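Local coordinates for protein GDP-mannose-dependent alpha-(1-6)-phosphatidylinositol monomannoside mannosyltransferase (Corynebacterium glutamicum, PDB 3OKP) that belongs to the GT-B glycosyltransferases, built of two domains with parallel beta sheets, and is modelled with guanosine-5'-diphosphate-alpha-D-mannose bound, at residues A[187-192]-A[272-277]; A[197-202]-A[225-230]; A[217-222]-A[332-337]; A[230-235]-A[253-258]. All blocks are in the same frame, centred on the assembly; numbering follows the deposited sequence.

Interaction 1 of 4, residues A[187-192]-A[272-277]; sequences ATRKKL and AADIFA
T188 and A272 mark the closest backbone approach, with CA of T188 6.7 Å from CA of A272. Most of segment 187-192 lies on helix 182-191, whereas 272-277 passes through a short turn into strand 275-278; the contact is confined to A272, A273 and D274, ahead of that strand. On the helix, T188 aims its CB at A272. Its methyl CG2 sits anti to the backbone N and rests 3.9 Å from CB of A272, while OG1 bonds back to the carbonyl of D184. The main link is R189, in which the nearly straight run from CG to NE spans the gap to the turn. NE and NH2 of R189 both donate to A272 O, each at 2.9 Å. This side-on, forked grip on one oxygen explains why the N-H...O angles are bent, 138° and 135°. The helix is thereby fastened to the Rossmann-like sheet of a GT-B domain, at the point where the chain enters strand 275-278. NH2 of R189 also forms a salt bridge to OD2 of D274 at 2.9 Å. OD2 lies in the guanidinium plane, but NH2 reaches it from above the carboxylate, the two planes being turned 65° apart. NH1 bonds to the carbonyls of T198 and T195, and D274 OD2 also accepts from V200 N, which ties the arginine and the aspartate to the region of strand 200-204.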
# COMPACT_ATOMS: atom_id res chain seq x y z
N ALA A 187 -9.59 16.50 -21.58
CA ALA A 187 -8.43 16.24 -22.44
C ALA A 187 -7.90 14.81 -22.34
O ALA A 187 -7.54 14.21 -23.35
CB ALA A 187 -7.31 17.25 -22.17
N THR A 188 -7.87 14.27 -21.12
CA THR A 188 -7.43 12.89 -20.89
C THR A 188 -8.31 11.89 -21.66
O THR A 188 -7.80 10.99 -22.32
CB THR A 188 -7.42 12.54 -19.37
OG1 THR A 188 -6.50 13.41 -18.70
CG2 THR A 188 -7.00 11.09 -19.13
N ARG A 189 -9.62 12.09 -21.58
CA ARG A 189 -10.58 11.23 -22.29
C ARG A 189 -10.38 11.27 -23.80
O ARG A 189 -10.40 10.23 -24.46
CB ARG A 189 -12.01 11.60 -21.91
CG ARG A 189 -12.45 11.01 -20.58
CD ARG A 189 -13.56 11.80 -19.92
NE ARG A 189 -14.08 11.08 -18.76
CZ ARG A 189 -15.12 10.24 -18.79
NH1 ARG A 189 -15.78 10.04 -19.93
NH2 ARG A 189 -15.50 9.62 -17.69
N LYS A 190 -10.16 12.47 -24.34
CA LYS A 190 -9.89 12.65 -25.77
C LYS A 190 -8.57 11.98 -26.19
O LYS A 190 -8.48 11.43 -27.29
CB LYS A 190 -9.89 14.13 -26.15
CG LYS A 190 -11.29 14.75 -26.18
CD LYS A 190 -11.26 16.17 -26.73
CE LYS A 190 -12.63 16.82 -26.66
NZ LYS A 190 -13.06 17.08 -25.26
N LYS A 191 -7.57 12.04 -25.31
CA LYS A 191 -6.29 11.35 -25.53
C LYS A 191 -6.51 9.84 -25.67
O LYS A 191 -5.84 9.18 -26.48
CB LYS A 191 -5.32 11.65 -24.38
CG LYS A 191 -3.92 11.05 -24.55
CD LYS A 191 -3.01 11.40 -23.37
CE LYS A 191 -1.58 10.94 -23.62
NZ LYS A 191 -1.43 9.46 -23.53
N LEU A 192 -7.44 9.30 -24.89
CA LEU A 192 -7.78 7.88 -24.90
C LEU A 192 -8.73 7.51 -26.05
O LEU A 192 -9.04 6.33 -26.25
CB LEU A 192 -8.39 7.46 -23.56
CG LEU A 192 -7.50 7.49 -22.31
CD1 LEU A 192 -8.33 7.69 -21.05
CD2 LEU A 192 -6.65 6.23 -22.20
N ALA A 272 -9.89 10.74 -14.45
CA ALA A 272 -10.87 10.97 -15.51
C ALA A 272 -11.98 9.91 -15.56
O ALA A 272 -12.98 10.07 -16.27
CB ALA A 272 -10.17 11.08 -16.86
N ALA A 273 -11.80 8.82 -14.81
CA ALA A 273 -12.76 7.72 -14.78
C ALA A 273 -14.03 8.06 -14.00
O ALA A 273 -14.02 8.91 -13.10
CB ALA A 273 -12.11 6.47 -14.20
N ASP A 274 -15.12 7.40 -14.35
CA ASP A 274 -16.38 7.53 -13.63
C ASP A 274 -16.40 6.65 -12.38
O ASP A 274 -16.93 7.04 -11.34
CB ASP A 274 -17.56 7.18 -14.55
CG ASP A 274 -17.70 8.16 -15.70
OD1 ASP A 274 -17.99 9.35 -15.44
OD2 ASP A 274 -17.53 7.75 -16.87
N ILE A 275 -15.81 5.45 -12.49
CA ILE A 275 -15.75 4.49 -11.38
C ILE A 275 -14.37 3.84 -11.36
O ILE A 275 -13.81 3.52 -12.41
CB ILE A 275 -16.83 3.37 -11.53
CG1 ILE A 275 -18.24 3.96 -11.66
CG2 ILE A 275 -16.77 2.39 -10.35
CD1 ILE A 275 -19.29 2.95 -12.11
N PHE A 276 -13.82 3.66 -10.16
CA PHE A 276 -12.68 2.77 -9.96
C PHE A 276 -13.18 1.46 -9.37
O PHE A 276 -13.89 1.46 -8.36
CB PHE A 276 -11.61 3.39 -9.04
CG PHE A 276 -10.45 2.46 -8.76
CD1 PHE A 276 -10.49 1.57 -7.68
CD2 PHE A 276 -9.33 2.45 -9.59
CE1 PHE A 276 -9.42 0.70 -7.43
CE2 PHE A 276 -8.26 1.59 -9.34
CZ PHE A 276 -8.31 0.71 -8.26
N ALA A 277 -12.81 0.35 -10.00
CA ALA A 277 -13.24 -0.97 -9.54
C ALA A 277 -12.06 -1.94 -9.50
O ALA A 277 -11.28 -2.03 -10.45
CB ALA A 277 -14.35 -1.51 -10.43

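Interaction 2 of 4, residues A[197-202]-A[225-230]; sequences TTPVIA and AARPDA
P199 meets R227, D229 and A230 where helix 213-226 hands over to strand 231-235 in the beta-alpha-beta unit that begins with strand 200-204, the repeating element of a Rossmann-like fold. Segment 225-230 leaves the helix at R227 and makes a type I turn from R227 to A230, closed by A230 N to R227 O at 2.9 Å.

Apolar and van der Waals contacts centre on the proline. CB of P199 lies 4.0 Å from CB of A230. CD of P199 is 3.4 Å from OD2 of D229, whose side chain crosses the ring at about a right angle. The D229 chi1 of 59° sets CG between the backbone N and the carbonyl carbon, bringing the carboxylate against that ring. R227, bent at chi2 and chi3, folds back until its guanidinium has CG of P199 over one face, 3.6 Å from NH2.

A weaker polar contact comes from the backbone: CA of A230 points its hydrogen at P199 O, a CA-H...O interaction with 142° at the hydrogen.

R227 NH1 is salt-bridged to D343, outside the two segments. NH2 donates to water 1, which lies in the guanidinium plane. The same water is placed to donate to both T197 O and D229 OD2, but with other acceptors around it the two bonds need not form at once. Water 2 links the two segments a second time: it is 2.8 Å from OG1 of T198, a hydroxyl also bonded to T195 N, and donates weakly to OD2 of D229 at 3.3 Å.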
# COMPACT_ATOMS: atom_id res chain seq x y z
N THR A 197 -18.85 12.00 -22.56
CA THR A 197 -20.01 11.15 -22.29
C THR A 197 -19.68 9.66 -22.09
O THR A 197 -20.53 8.90 -21.62
CB THR A 197 -21.10 11.29 -23.38
OG1 THR A 197 -20.55 10.96 -24.66
CG2 THR A 197 -21.65 12.71 -23.41
N THR A 198 -18.46 9.26 -22.45
CA THR A 198 -18.03 7.86 -22.34
C THR A 198 -18.06 7.37 -20.88
O THR A 198 -17.44 7.98 -20.01
CB THR A 198 -16.60 7.65 -22.91
OG1 THR A 198 -16.50 8.29 -24.19
CG2 THR A 198 -16.28 6.17 -23.06
N PRO A 199 -18.79 6.26 -20.62
CA PRO A 199 -18.74 5.63 -19.30
C PRO A 199 -17.40 4.92 -19.14
O PRO A 199 -17.05 4.06 -19.95
CB PRO A 199 -19.90 4.61 -19.34
CG PRO A 199 -20.69 4.94 -20.58
CD PRO A 199 -19.70 5.55 -21.53
N VAL A 200 -16.64 5.30 -18.12
CA VAL A 200 -15.29 4.80 -17.94
C VAL A 200 -15.11 4.14 -16.57
O VAL A 200 -15.29 4.79 -15.53
CB VAL A 200 -14.23 5.92 -18.14
CG1 VAL A 200 -12.82 5.39 -17.85
CG2 VAL A 200 -14.30 6.49 -19.56
N ILE A 201 -14.75 2.86 -16.59
CA ILE A 201 -14.41 2.11 -15.39
C ILE A 201 -12.91 1.82 -15.43
O ILE A 201 -12.41 1.23 -16.38
CB ILE A 201 -15.18 0.76 -15.31
CG1 ILE A 201 -16.69 0.97 -15.48
CG2 ILE A 201 -14.86 0.03 -14.00
CD1 ILE A 201 -17.45 -0.26 -15.98
N ALA A 202 -12.21 2.26 -14.39
CA ALA A 202 -10.76 2.07 -14.32
C ALA A 202 -10.37 1.01 -13.29
O ALA A 202 -10.90 0.99 -12.18
CB ALA A 202 -10.07 3.39 -14.01
N ALA A 225 -24.49 -4.18 -22.40
CA ALA A 225 -25.87 -4.24 -22.88
C ALA A 225 -26.65 -3.00 -22.45
O ALA A 225 -27.39 -2.42 -23.25
CB ALA A 225 -26.55 -5.52 -22.39
N ALA A 226 -26.46 -2.58 -21.21
CA ALA A 226 -27.14 -1.40 -20.66
C ALA A 226 -26.52 -0.09 -21.18
O ALA A 226 -27.25 0.86 -21.49
CB ALA A 226 -27.11 -1.43 -19.14
N ARG A 227 -25.19 -0.06 -21.25
CA ARG A 227 -24.45 1.13 -21.68
C ARG A 227 -23.41 0.72 -22.74
O ARG A 227 -22.25 0.46 -22.40
CB ARG A 227 -23.77 1.80 -20.48
CG ARG A 227 -24.71 2.25 -19.34
CD ARG A 227 -25.65 3.38 -19.76
NE ARG A 227 -24.92 4.57 -20.19
CZ ARG A 227 -24.53 5.55 -19.39
NH1 ARG A 227 -24.79 5.50 -18.09
NH2 ARG A 227 -23.86 6.59 -19.88
N PRO A 228 -23.83 0.65 -24.02
CA PRO A 228 -23.02 0.09 -25.11
C PRO A 228 -21.64 0.72 -25.35
O PRO A 228 -20.78 0.07 -25.96
CB PRO A 228 -23.92 0.28 -26.34
CG PRO A 228 -25.31 0.29 -25.78
CD PRO A 228 -25.16 1.08 -24.51
N ASP A 229 -21.44 1.95 -24.89
CA ASP A 229 -20.15 2.63 -25.05
C ASP A 229 -19.26 2.58 -23.80
O ASP A 229 -18.22 3.25 -23.75
CB ASP A 229 -20.35 4.08 -25.54
CG ASP A 229 -21.19 4.92 -24.59
OD1 ASP A 229 -22.01 4.36 -23.83
OD2 ASP A 229 -21.04 6.16 -24.60
N ALA A 230 -19.66 1.79 -22.80
CA ALA A 230 -18.90 1.65 -21.55
C ALA A 230 -17.53 1.03 -21.79
O ALA A 230 -17.41 0.03 -22.50
CB ALA A 230 -19.69 0.84 -20.54
O HOH W 1 -22.77 7.11 -22.48
O HOH W 2 -18.24 7.24 -26.08

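Interaction 3 of 4, residues A[217-222]-A[332-337]; sequences IKAMPQ and DKLSEL
A219 faces S335 where two helical segments cross: their axes approach to 8.4 Å at -60°, and CA of A219 is 5.0 Å from CA of S335. The small A219 and S335 at the crossing are consistent with this closeness. The CB of A219 is aimed at the other helix and rests 3.9 Å from CD2 of L334. Beside it, the A219 carbonyl oxygen lies 3.4 Å from CB of S335. The S335 hydroxyl, at chi1 64°, turns back along its own helix, where OG bonds to V331 O, with D332 O a second possible acceptor; the serine therefore presents chiefly its CB to A219.

The other side is looser and exposed to solvent. Q222 sends CB to within 3.8 Å of S335 CB and carries its extended side chain on towards D332, the amide and carboxylate planes nearly perpendicular; the orientation of this amide is uncertain.

The contact packs helix 213-226 against helix 331-342 in the GT-B domain. L334 also touches L216 and S335 touches V223. The CB atoms of M220 and I217 point away from helix 331-342: M220 packs on L232 and I217 on I234, both of strand 231-235, and I217 reaches helix 241-247 as well.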
# COMPACT_ATOMS: atom_id res chain seq x y z
N ILE A 217 -14.15 -8.39 -16.15
CA ILE A 217 -14.36 -8.79 -17.55
C ILE A 217 -15.63 -9.62 -17.70
O ILE A 217 -16.40 -9.43 -18.65
CB ILE A 217 -13.12 -9.52 -18.12
CG1 ILE A 217 -11.98 -8.52 -18.38
CG2 ILE A 217 -13.46 -10.28 -19.40
CD1 ILE A 217 -10.60 -9.16 -18.52
N LYS A 218 -15.86 -10.53 -16.75
CA LYS A 218 -17.04 -11.40 -16.77
C LYS A 218 -18.34 -10.63 -16.50
O LYS A 218 -19.42 -11.06 -16.92
CB LYS A 218 -16.88 -12.56 -15.79
CG LYS A 218 -15.87 -13.61 -16.26
CD LYS A 218 -15.69 -14.73 -15.24
CE LYS A 218 -14.55 -15.66 -15.64
NZ LYS A 218 -14.48 -16.85 -14.75
N ALA A 219 -18.23 -9.50 -15.82
CA ALA A 219 -19.37 -8.63 -15.54
C ALA A 219 -19.70 -7.69 -16.71
O ALA A 219 -20.81 -7.15 -16.78
CB ALA A 219 -19.15 -7.84 -14.26
N MET A 220 -18.75 -7.51 -17.62
CA MET A 220 -18.91 -6.54 -18.72
C MET A 220 -20.10 -6.75 -19.68
O MET A 220 -20.77 -5.78 -20.03
CB MET A 220 -17.60 -6.30 -19.49
CG MET A 220 -16.60 -5.40 -18.76
SD MET A 220 -17.23 -3.77 -18.25
CE MET A 220 -17.28 -2.91 -19.81
N PRO A 221 -20.38 -8.01 -20.12
CA PRO A 221 -21.50 -8.19 -21.05
C PRO A 221 -22.80 -7.51 -20.62
O PRO A 221 -23.46 -6.86 -21.44
CB PRO A 221 -21.66 -9.71 -21.12
CG PRO A 221 -20.28 -10.23 -20.88
CD PRO A 221 -19.71 -9.29 -19.83
N GLN A 222 -23.17 -7.64 -19.35
CA GLN A 222 -24.38 -6.96 -18.84
C GLN A 222 -24.23 -5.45 -18.81
O GLN A 222 -25.16 -4.72 -19.16
CB GLN A 222 -24.78 -7.49 -17.47
CG GLN A 222 -25.54 -8.82 -17.51
CD GLN A 222 -25.88 -9.33 -16.13
OE1 GLN A 222 -25.23 -10.24 -15.62
NE2 GLN A 222 -26.90 -8.75 -15.52
N ASP A 332 -23.72 -11.01 -11.35
CA ASP A 332 -24.95 -10.23 -11.40
C ASP A 332 -24.90 -8.98 -10.52
O ASP A 332 -25.31 -7.90 -10.96
CB ASP A 332 -26.17 -11.09 -11.03
CG ASP A 332 -26.66 -11.94 -12.18
OD1 ASP A 332 -26.12 -11.83 -13.30
OD2 ASP A 332 -27.61 -12.73 -11.97
N LYS A 333 -24.38 -9.12 -9.30
CA LYS A 333 -24.30 -7.99 -8.37
C LYS A 333 -23.26 -6.95 -8.82
O LYS A 333 -23.52 -5.75 -8.76
CB LYS A 333 -24.04 -8.46 -6.94
CG LYS A 333 -24.04 -7.36 -5.88
CD LYS A 333 -25.42 -6.73 -5.69
CE LYS A 333 -25.37 -5.63 -4.63
NZ LYS A 333 -26.70 -5.01 -4.38
N LEU A 334 -22.10 -7.44 -9.27
CA LEU A 334 -21.03 -6.56 -9.75
C LEU A 334 -21.48 -5.73 -10.96
O LEU A 334 -21.27 -4.52 -10.99
CB LEU A 334 -19.76 -7.36 -10.08
CG LEU A 334 -18.51 -6.63 -10.58
CD1 LEU A 334 -18.07 -5.50 -9.64
CD2 LEU A 334 -17.37 -7.62 -10.79
N SER A 335 -22.11 -6.39 -11.93
CA SER A 335 -22.61 -5.67 -13.10
C SER A 335 -23.74 -4.71 -12.72
O SER A 335 -23.79 -3.59 -13.22
CB SER A 335 -23.04 -6.64 -14.21
OG SER A 335 -24.13 -7.44 -13.81
N GLU A 336 -24.62 -5.15 -11.81
CA GLU A 336 -25.72 -4.32 -11.30
C GLU A 336 -25.20 -3.04 -10.63
O GLU A 336 -25.69 -1.95 -10.91
CB GLU A 336 -26.58 -5.13 -10.32
CG GLU A 336 -27.82 -4.40 -9.81
CD GLU A 336 -28.67 -5.28 -8.91
OE1 GLU A 336 -28.30 -5.45 -7.73
OE2 GLU A 336 -29.71 -5.78 -9.37
N LEU A 337 -24.22 -3.20 -9.74
CA LEU A 337 -23.54 -2.08 -9.09
C LEU A 337 -22.91 -1.11 -10.09
O LEU A 337 -23.02 0.10 -9.93
CB LEU A 337 -22.47 -2.60 -8.11
CG LEU A 337 -22.68 -2.54 -6.59
CD1 LEU A 337 -24.14 -2.39 -6.15
CD2 LEU A 337 -22.04 -3.73 -5.89

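Interaction 4 of 4, residues A[230-235]-A[253-258]; sequences AQLLIV and QNVKFL
L232, L233 and I234 pair in parallel with V255, K256 and F257, joining strands 231-235 and 255-259 of a beta-alpha-beta unit in the Rossmann-like sheet. The strand axes are 4.8 Å apart and 21° from parallel. Their backbone bonds run in the staggered parallel pattern: L232 N to N254 O, K256 N to L232 O, I234 N to K256 O and L258 N to I234 O. Strand 255-259 is outermost in this sheet, and its K256 is partly exposed.

The K256 side chain runs across L233 and back towards Q231 on strand 231-235. CB of K256 rests 3.8 Å from CD2 of L233. CG of K256 touches that methyl and lies 3.6 Å from OE1 of Q231. The bend at chi2 (-75°) carries CD past the same oxygen, and CE of K256 comes within 3.4 Å of OE1 of Q231. A second bend, at chi4, brings NZ of K256 to 2.7 Å from Q231 OE1, where it donates a hydrogen bond tilted 32° from the carbonyl plane. The Q231 amide is held at its other end too, as NE2 donates in plane to a lone pair of Q253 O at 3.2 Å, which should fix its rotation.

On the face bearing L232 and I234, the I234 and F257 side chains lie side by side, CD1 of I234 3.6 Å from CE1 of F257; helix 213-226 packs on this face. V235, at the strand's far end, touches the bound guanosine-5'-diphosphate-alpha-D-mannose. Where the pairing begins, ND2 of N254 bonds to P228 O and donates to A230 O at 2.8 Å, the latter in the amide plane.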
# COMPACT_ATOMS: atom_id res chain seq x y z
N ALA A 230 -19.66 1.79 -22.80
CA ALA A 230 -18.90 1.65 -21.55
C ALA A 230 -17.53 1.03 -21.79
O ALA A 230 -17.41 0.03 -22.50
CB ALA A 230 -19.69 0.84 -20.54
N GLN A 231 -16.51 1.62 -21.18
CA GLN A 231 -15.13 1.16 -21.35
C GLN A 231 -14.52 0.73 -20.03
O GLN A 231 -14.53 1.49 -19.05
CB GLN A 231 -14.27 2.25 -22.00
CG GLN A 231 -14.70 2.65 -23.41
CD GLN A 231 -14.47 1.56 -24.44
OE1 GLN A 231 -13.51 0.79 -24.35
NE2 GLN A 231 -15.35 1.49 -25.43
N LEU A 232 -14.01 -0.49 -20.01
CA LEU A 232 -13.21 -0.99 -18.90
C LEU A 232 -11.74 -0.83 -19.24
O LEU A 232 -11.24 -1.44 -20.19
CB LEU A 232 -13.54 -2.45 -18.59
CG LEU A 232 -12.71 -3.18 -17.52
CD1 LEU A 232 -12.79 -2.50 -16.16
CD2 LEU A 232 -13.13 -4.64 -17.42
N LEU A 233 -11.05 0.00 -18.47
CA LEU A 233 -9.63 0.24 -18.67
C LEU A 233 -8.83 -0.60 -17.69
O LEU A 233 -8.90 -0.39 -16.48
CB LEU A 233 -9.29 1.72 -18.52
CG LEU A 233 -10.07 2.73 -19.37
CD1 LEU A 233 -9.62 4.14 -19.02
CD2 LEU A 233 -9.91 2.47 -20.87
N ILE A 234 -8.07 -1.54 -18.23
CA ILE A 234 -7.20 -2.38 -17.43
C ILE A 234 -5.78 -1.82 -17.49
O ILE A 234 -5.09 -1.93 -18.51
CB ILE A 234 -7.30 -3.87 -17.85
CG1 ILE A 234 -8.72 -4.40 -17.54
CG2 ILE A 234 -6.26 -4.71 -17.12
CD1 ILE A 234 -9.08 -5.68 -18.25
N VAL A 235 -5.38 -1.19 -16.39
CA VAL A 235 -4.08 -0.53 -16.29
C VAL A 235 -3.14 -1.36 -15.42
O VAL A 235 -3.45 -1.65 -14.26
CB VAL A 235 -4.20 0.91 -15.73
CG1 VAL A 235 -2.83 1.58 -15.60
CG2 VAL A 235 -5.12 1.76 -16.61
N GLN A 253 -14.24 -4.65 -27.85
CA GLN A 253 -14.47 -3.25 -28.18
C GLN A 253 -14.67 -2.37 -26.95
O GLN A 253 -14.52 -1.15 -27.02
CB GLN A 253 -15.69 -3.09 -29.11
CG GLN A 253 -15.53 -3.72 -30.48
CD GLN A 253 -16.78 -3.58 -31.32
OE1 GLN A 253 -17.64 -4.46 -31.31
NE2 GLN A 253 -16.89 -2.46 -32.03
N ASN A 254 -15.00 -3.00 -25.82
CA ASN A 254 -15.30 -2.27 -24.58
C ASN A 254 -14.29 -2.48 -23.46
O ASN A 254 -14.48 -2.00 -22.33
CB ASN A 254 -16.70 -2.63 -24.09
CG ASN A 254 -17.79 -2.25 -25.07
OD1 ASN A 254 -18.03 -2.95 -26.05
ND2 ASN A 254 -18.45 -1.13 -24.81
N VAL A 255 -13.21 -3.20 -23.76
CA VAL A 255 -12.16 -3.49 -22.78
C VAL A 255 -10.81 -3.08 -23.37
O VAL A 255 -10.45 -3.52 -24.47
CB VAL A 255 -12.14 -4.98 -22.36
CG1 VAL A 255 -10.98 -5.27 -21.41
CG2 VAL A 255 -13.46 -5.38 -21.71
N LYS A 256 -10.08 -2.24 -22.65
CA LYS A 256 -8.78 -1.75 -23.10
C LYS A 256 -7.65 -2.18 -22.17
O LYS A 256 -7.67 -1.86 -20.97
CB LYS A 256 -8.80 -0.22 -23.25
CG LYS A 256 -9.95 0.34 -24.10
CD LYS A 256 -9.72 0.11 -25.59
CE LYS A 256 -10.81 0.75 -26.44
NZ LYS A 256 -12.07 -0.05 -26.44
N PHE A 257 -6.68 -2.89 -22.72
CA PHE A 257 -5.46 -3.24 -22.01
C PHE A 257 -4.39 -2.20 -22.31
O PHE A 257 -3.74 -2.23 -23.36
CB PHE A 257 -4.97 -4.64 -22.40
CG PHE A 257 -5.88 -5.75 -21.94
CD1 PHE A 257 -5.71 -6.33 -20.69
CD2 PHE A 257 -6.91 -6.21 -22.76
CE1 PHE A 257 -6.55 -7.35 -20.26
CE2 PHE A 257 -7.75 -7.23 -22.34
CZ PHE A 257 -7.57 -7.80 -21.09
N LEU A 258 -4.22 -1.26 -21.38
CA LEU A 258 -3.36 -0.11 -21.59
C LEU A 258 -1.90 -0.37 -21.20
O LEU A 258 -1.03 0.47 -21.46
CB LEU A 258 -3.91 1.12 -20.85
CG LEU A 258 -5.32 1.62 -21.20
CD1 LEU A 258 -5.67 2.86 -20.39
CD2 LEU A 258 -5.50 1.89 -22.69

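Overall arrangement
All four contacts belong to one GT-B domain with a six-stranded parallel sheet. Interactions 1, 2 and 4 follow neighbouring strands across it, from 275-278 to 255-259; the centre of interaction 2 is about 11 Å from that of interaction 1 and 10 Å from that of interaction 4. Interaction 3 lies on the helical layer, its centre about 14 Å from that of interaction 4 and 19 Å from that of interaction 1. Interactions 2 and 3 share helix 213-226, and A230 belongs to both 2 and 4. Along the chain, interaction 1 spans 2 and 4; the segments of interaction 3 alternate with those of 1 and of 2, and enclose those of 4. Early and late elements are thus cross-tied.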